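PDB 5XZ4: bumblebee peptidoglycan recognition protein SA, which binds bacterial peptidoglycan, preferring Dap-type to Lys-type, and probably serves as a pattern-recognition receptor of insect innate immunity. Local coordinates for residues G77-G80 and N81-G85; I96-N99 and K100-V103. All blocks are in the same frame, centred on the assembly; numbering follows the deposited sequence.

Contact 1. Residues G77-G80 and N81-G85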
loop_
_atom_site.group_PDB
_atom_site.type_symbol
_atom_site.label_atom_id
_atom_site.label_comp_id
_atom_site.label_asym_id
_atom_site.label_seq_id
_atom_site.Cartn_x
_atom_site.Cartn_y
_atom_site.Cartn_z
ATOM N N GLY A 77 -4.361 1.194 -7.760
ATOM C CA GLY A 77 -5.206 0.578 -8.780
ATOM C C GLY A 77 -4.572 0.500 -10.151
ATOM O O GLY A 77 -3.698 1.317 -10.499
ATOM N N GLY A 78 -5.034 -0.435 -10.981
ATOM C CA GLY A 78 -4.610 -0.500 -12.383
ATOM C C GLY A 78 -5.147 0.656 -13.232
ATOM O O GLY A 78 -4.740 0.820 -14.400
ATOM N N ASP A 79 -6.052 1.449 -12.648
ATOM C CA ASP A 79 -6.446 2.754 -13.213
ATOM C C ASP A 79 -5.362 3.840 -13.031
ATOM O O ASP A 79 -5.518 4.954 -13.554
ATOM C CB ASP A 79 -7.788 3.218 -12.601
ATOM C CG ASP A 79 -7.720 3.454 -11.090
ATOM O OD1 ASP A 79 -6.695 3.133 -10.436
ATOM O OD2 ASP A 79 -8.710 3.978 -10.529
ATOM N N GLY A 80 -4.293 3.538 -12.285
ATOM C CA GLY A 80 -3.230 4.503 -12.053
ATOM C C GLY A 80 -3.486 5.409 -10.859
ATOM O O GLY A 80 -2.743 6.377 -10.676
ATOM N N ASN A 81 -4.537 5.142 -10.077
ATOM C CA ASN A 81 -4.912 5.961 -8.926
ATOM C C ASN A 81 -4.450 5.372 -7.607
ATOM O O ASN A 81 -4.266 4.149 -7.474
ATOM C CB ASN A 81 -6.424 6.195 -8.905
ATOM C CG ASN A 81 -6.871 7.147 -9.989
ATOM O OD1 ASN A 81 -6.276 8.218 -10.177
ATOM N ND2 ASN A 81 -7.889 6.749 -10.726
ATOM N N VAL A 82 -4.258 6.270 -6.644
ATOM C CA VAL A 82 -3.934 5.908 -5.265
ATOM C C VAL A 82 -5.212 6.010 -4.429
ATOM O O VAL A 82 -5.887 7.045 -4.449
ATOM C CB VAL A 82 -2.843 6.856 -4.685
ATOM C CG1 VAL A 82 -2.525 6.495 -3.231
ATOM C CG2 VAL A 82 -1.570 6.814 -5.527
ATOM N N TYR A 83 -5.503 4.943 -3.682
ATOM C CA TYR A 83 -6.666 4.869 -2.804
ATOM C C TYR A 83 -6.200 4.901 -1.338
ATOM O O TYR A 83 -5.386 4.066 -0.928
ATOM C CB TYR A 83 -7.472 3.567 -3.095
ATOM C CG TYR A 83 -8.111 3.593 -4.458
ATOM C CD1 TYR A 83 -7.357 3.359 -5.614
ATOM C CD2 TYR A 83 -9.465 3.929 -4.601
ATOM C CE1 TYR A 83 -7.922 3.466 -6.890
ATOM C CE2 TYR A 83 -10.052 4.029 -5.857
ATOM C CZ TYR A 83 -9.294 3.816 -6.998
ATOM O OH TYR A 83 -9.911 3.960 -8.229
ATOM N N GLU A 84 -6.728 5.824 -0.548
ATOM C CA GLU A 84 -6.382 5.913 0.873
ATOM C C GLU A 84 -7.079 4.827 1.669
ATOM O O GLU A 84 -8.297 4.727 1.609
ATOM C CB GLU A 84 -6.757 7.290 1.422
ATOM C CG GLU A 84 -6.365 7.477 2.873
ATOM C CD GLU A 84 -7.024 8.664 3.525
ATOM O OE1 GLU A 84 -8.196 8.985 3.224
ATOM O OE2 GLU A 84 -6.365 9.312 4.355
ATOM N N GLY A 85 -6.295 4.033 2.404
ATOM C CA GLY A 85 -6.826 3.052 3.348
ATOM C C GLY A 85 -6.704 3.644 4.741
ATOM O O GLY A 85 -7.315 4.671 5.040
#
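A beta hairpin with a type I turn and a G1 beta bulge joins strand 74-76 to strand 82-84, and D79 in its turn reaches N81 and Y83 just beyond it. The turn runs from G77 to G80. G80 N bonds to G77 O, and G77 N in return donates to N81 O at 3.0 Å. G80 and N81 thus lie together opposite G77, which makes the bulge. G80 has positive phi (87°), where a side chain would press on the carbonyl oxygen of D79. D79 is the polar centre of the loop. Its CG sits between the backbone N and the carbonyl carbon (chi1 63°), and this turns the carboxylate forward over the bulge. D79 OD1 takes N81 N at 3.0 Å, which forms an Asx turn; the donor comes from well above the carboxylate plane. D79 OD2 accepts two bonds. N81 ND2 reaches it at 2.9 Å from above the carboxylate, while OD2 lies close to the plane of the amide. The carboxylate and amide planes are nearly perpendicular. With three bonds across the two oxygens, the carboxylate is fixed in its rotation, and the donors would probably stabilise its negative charge. Helix 47-64 packs against this side of the hairpin: D79 and Y83 both touch C50, a half-cystine of the C44-C50 disulfide. The Y83 ring lies almost coplanar with the carboxylate and meets it edge-on. Y83 OH gives its proton to D79 OD2 at 2.6 Å, on the syn side and 19° out of the carboxylate plane.

Contact 2. Residues I96-N99 and K100-V103. With SO4 (sulfate ion), chain C.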
loop_
_atom_site.group_PDB
_atom_site.type_symbol
_atom_site.label_atom_id
_atom_site.label_comp_id
_atom_site.label_asym_id
_atom_site.label_seq_id
_atom_site.Cartn_x
_atom_site.Cartn_y
_atom_site.Cartn_z
ATOM N N ILE A 96 3.502 -7.651 9.810
ATOM C CA ILE A 96 3.813 -7.964 11.214
ATOM C C ILE A 96 5.274 -7.572 11.501
ATOM O O ILE A 96 6.167 -7.839 10.692
ATOM C CB ILE A 96 3.508 -9.452 11.583
ATOM C CG1 ILE A 96 1.983 -9.681 11.537
ATOM C CG2 ILE A 96 4.085 -9.829 12.956
ATOM C CD1 ILE A 96 1.505 -11.115 11.756
ATOM N N GLY A 97 5.472 -6.858 12.606
ATOM C CA GLY A 97 6.789 -6.353 12.979
ATOM C C GLY A 97 7.113 -4.958 12.474
ATOM O O GLY A 97 8.072 -4.358 12.940
ATOM N N TYR A 98 6.328 -4.455 11.512
ATOM C CA TYR A 98 6.560 -3.155 10.861
ATOM C C TYR A 98 5.334 -2.255 10.851
ATOM O O TYR A 98 5.414 -1.132 10.335
ATOM C CB TYR A 98 7.065 -3.337 9.422
ATOM C CG TYR A 98 8.503 -3.812 9.414
ATOM C CD1 TYR A 98 8.825 -5.155 9.710
ATOM C CD2 TYR A 98 9.555 -2.910 9.163
ATOM C CE1 TYR A 98 10.160 -5.586 9.761
ATOM C CE2 TYR A 98 10.897 -3.339 9.208
ATOM C CZ TYR A 98 11.183 -4.671 9.496
ATOM O OH TYR A 98 12.506 -5.114 9.541
ATOM N N ASN A 99 4.223 -2.696 11.437
ATOM C CA ASN A 99 2.967 -1.910 11.412
ATOM C C ASN A 99 3.036 -0.559 12.124
ATOM O O ASN A 99 2.250 0.341 11.819
ATOM C CB ASN A 99 1.792 -2.743 11.942
ATOM C CG ASN A 99 1.332 -3.793 10.949
ATOM O OD1 ASN A 99 1.197 -3.526 9.750
ATOM N ND2 ASN A 99 1.055 -4.998 11.452
ATOM N N LYS A 100 4.009 -0.402 13.034
ATOM C CA LYS A 100 4.194 0.859 13.764
ATOM C C LYS A 100 5.308 1.753 13.194
ATOM O O LYS A 100 5.572 2.855 13.729
ATOM C CB LYS A 100 4.420 0.585 15.265
ATOM C CG LYS A 100 3.318 -0.219 15.932
ATOM C CD LYS A 100 3.446 -0.163 17.446
ATOM C CE LYS A 100 3.190 -1.505 18.107
ATOM N NZ LYS A 100 1.841 -2.068 17.878
ATOM N N LYS A 101 5.960 1.307 12.127
ATOM C CA LYS A 101 7.108 2.037 11.598
ATOM C C LYS A 101 7.165 2.093 10.082
ATOM O O LYS A 101 8.220 2.308 9.484
ATOM C CB LYS A 101 8.429 1.560 12.243
ATOM C CG LYS A 101 8.725 0.074 12.111
ATOM C CD LYS A 101 10.093 -0.265 12.693
ATOM C CE LYS A 101 10.333 -1.758 12.633
ATOM N NZ LYS A 101 11.554 -2.133 13.394
ATOM N N SER A 102 6.002 1.937 9.445
ATOM C CA SER A 102 5.931 1.933 7.997
ATOM C C SER A 102 4.559 2.354 7.538
ATOM O O SER A 102 3.622 2.378 8.339
ATOM C CB SER A 102 6.218 0.526 7.474
ATOM O OG SER A 102 5.104 -0.353 7.699
ATOM N N VAL A 103 4.484 2.687 6.261
ATOM C CA VAL A 103 3.217 2.618 5.519
ATOM C C VAL A 103 3.296 1.440 4.570
ATOM O O VAL A 103 4.364 1.148 4.004
ATOM C CB VAL A 103 2.840 3.936 4.806
ATOM C CG1 VAL A 103 2.376 4.977 5.812
ATOM C CG2 VAL A 103 3.990 4.442 3.976
HETATM S S SO4 C . 3.180 -5.146 14.760
HETATM O O1 SO4 C . 1.740 -4.964 14.442
HETATM O O2 SO4 C . 4.060 -4.470 13.789
HETATM O O3 SO4 C . 3.490 -4.643 16.121
HETATM O O4 SO4 C . 3.465 -6.605 14.734
#
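A sulfate site lies on one flank of the surface loop in which Y98 packs against K101 and S102. The ion probably comes from the crystallisation liquor. Main-chain NH groups hold much of it: G97 N donates to sulfate O4 at 2.9 Å, and N99 N to sulfate O2 at 3.0 Å. The N99 side chain adds a bond from ND2 to sulfate O1 at 3.1 Å. Its other end, OD1, accepts from the backbone N of H94 and of T95, so the amide is fixed at both ends. K100 bends at its far end and brings NZ to 3.5 Å from sulfate O3, where its charge probably helps to balance that of the ion. N99 is also the second residue of a type I beta turn from Y98 to K101, after which the chain enters strand 102-107 of the central sheet. K101 N closes the turn on Y98 O at 3.1 Å. S102 OG, set between its own backbone N and carbonyl carbon (chi1 74°), reaches the same oxygen at 2.8 Å from the opposite face of the carbonyl plane. An alanine here has no hydroxyl, and Y98 O would probably depend on K101 N to hold the turn to the strand start. The K101 chain, extended beyond CG, runs over one face of the Y98 ring. K101 CE makes a CH-pi contact offset toward the ring's rim, and K101 NZ sits 4.8 Å from the ring centroid in a cation-pi contact. Y98 also meets the ring of Y33 on strand 31-38 edge-to-face.

Contacts 1 and 2 follow in series along the chain, and both reach the same mixed sheet. Their centres are 21 Å apart, their nearest atoms about 9 Å, and they do not touch. They lie on opposite sides of the chain's centre. Contact 1 closes the hairpin of strands 74-76 and 82-84, the second of which is outermost in the sheet. Contact 2 leads into strand 102-107, which runs parallel to 74-76 beside it. The two turns thus shape loops at opposite ends of these neighbouring strands, one partly buried against helix 47-64 and one at the surface, within the amidase-like region that peptidoglycan recognition proteins share.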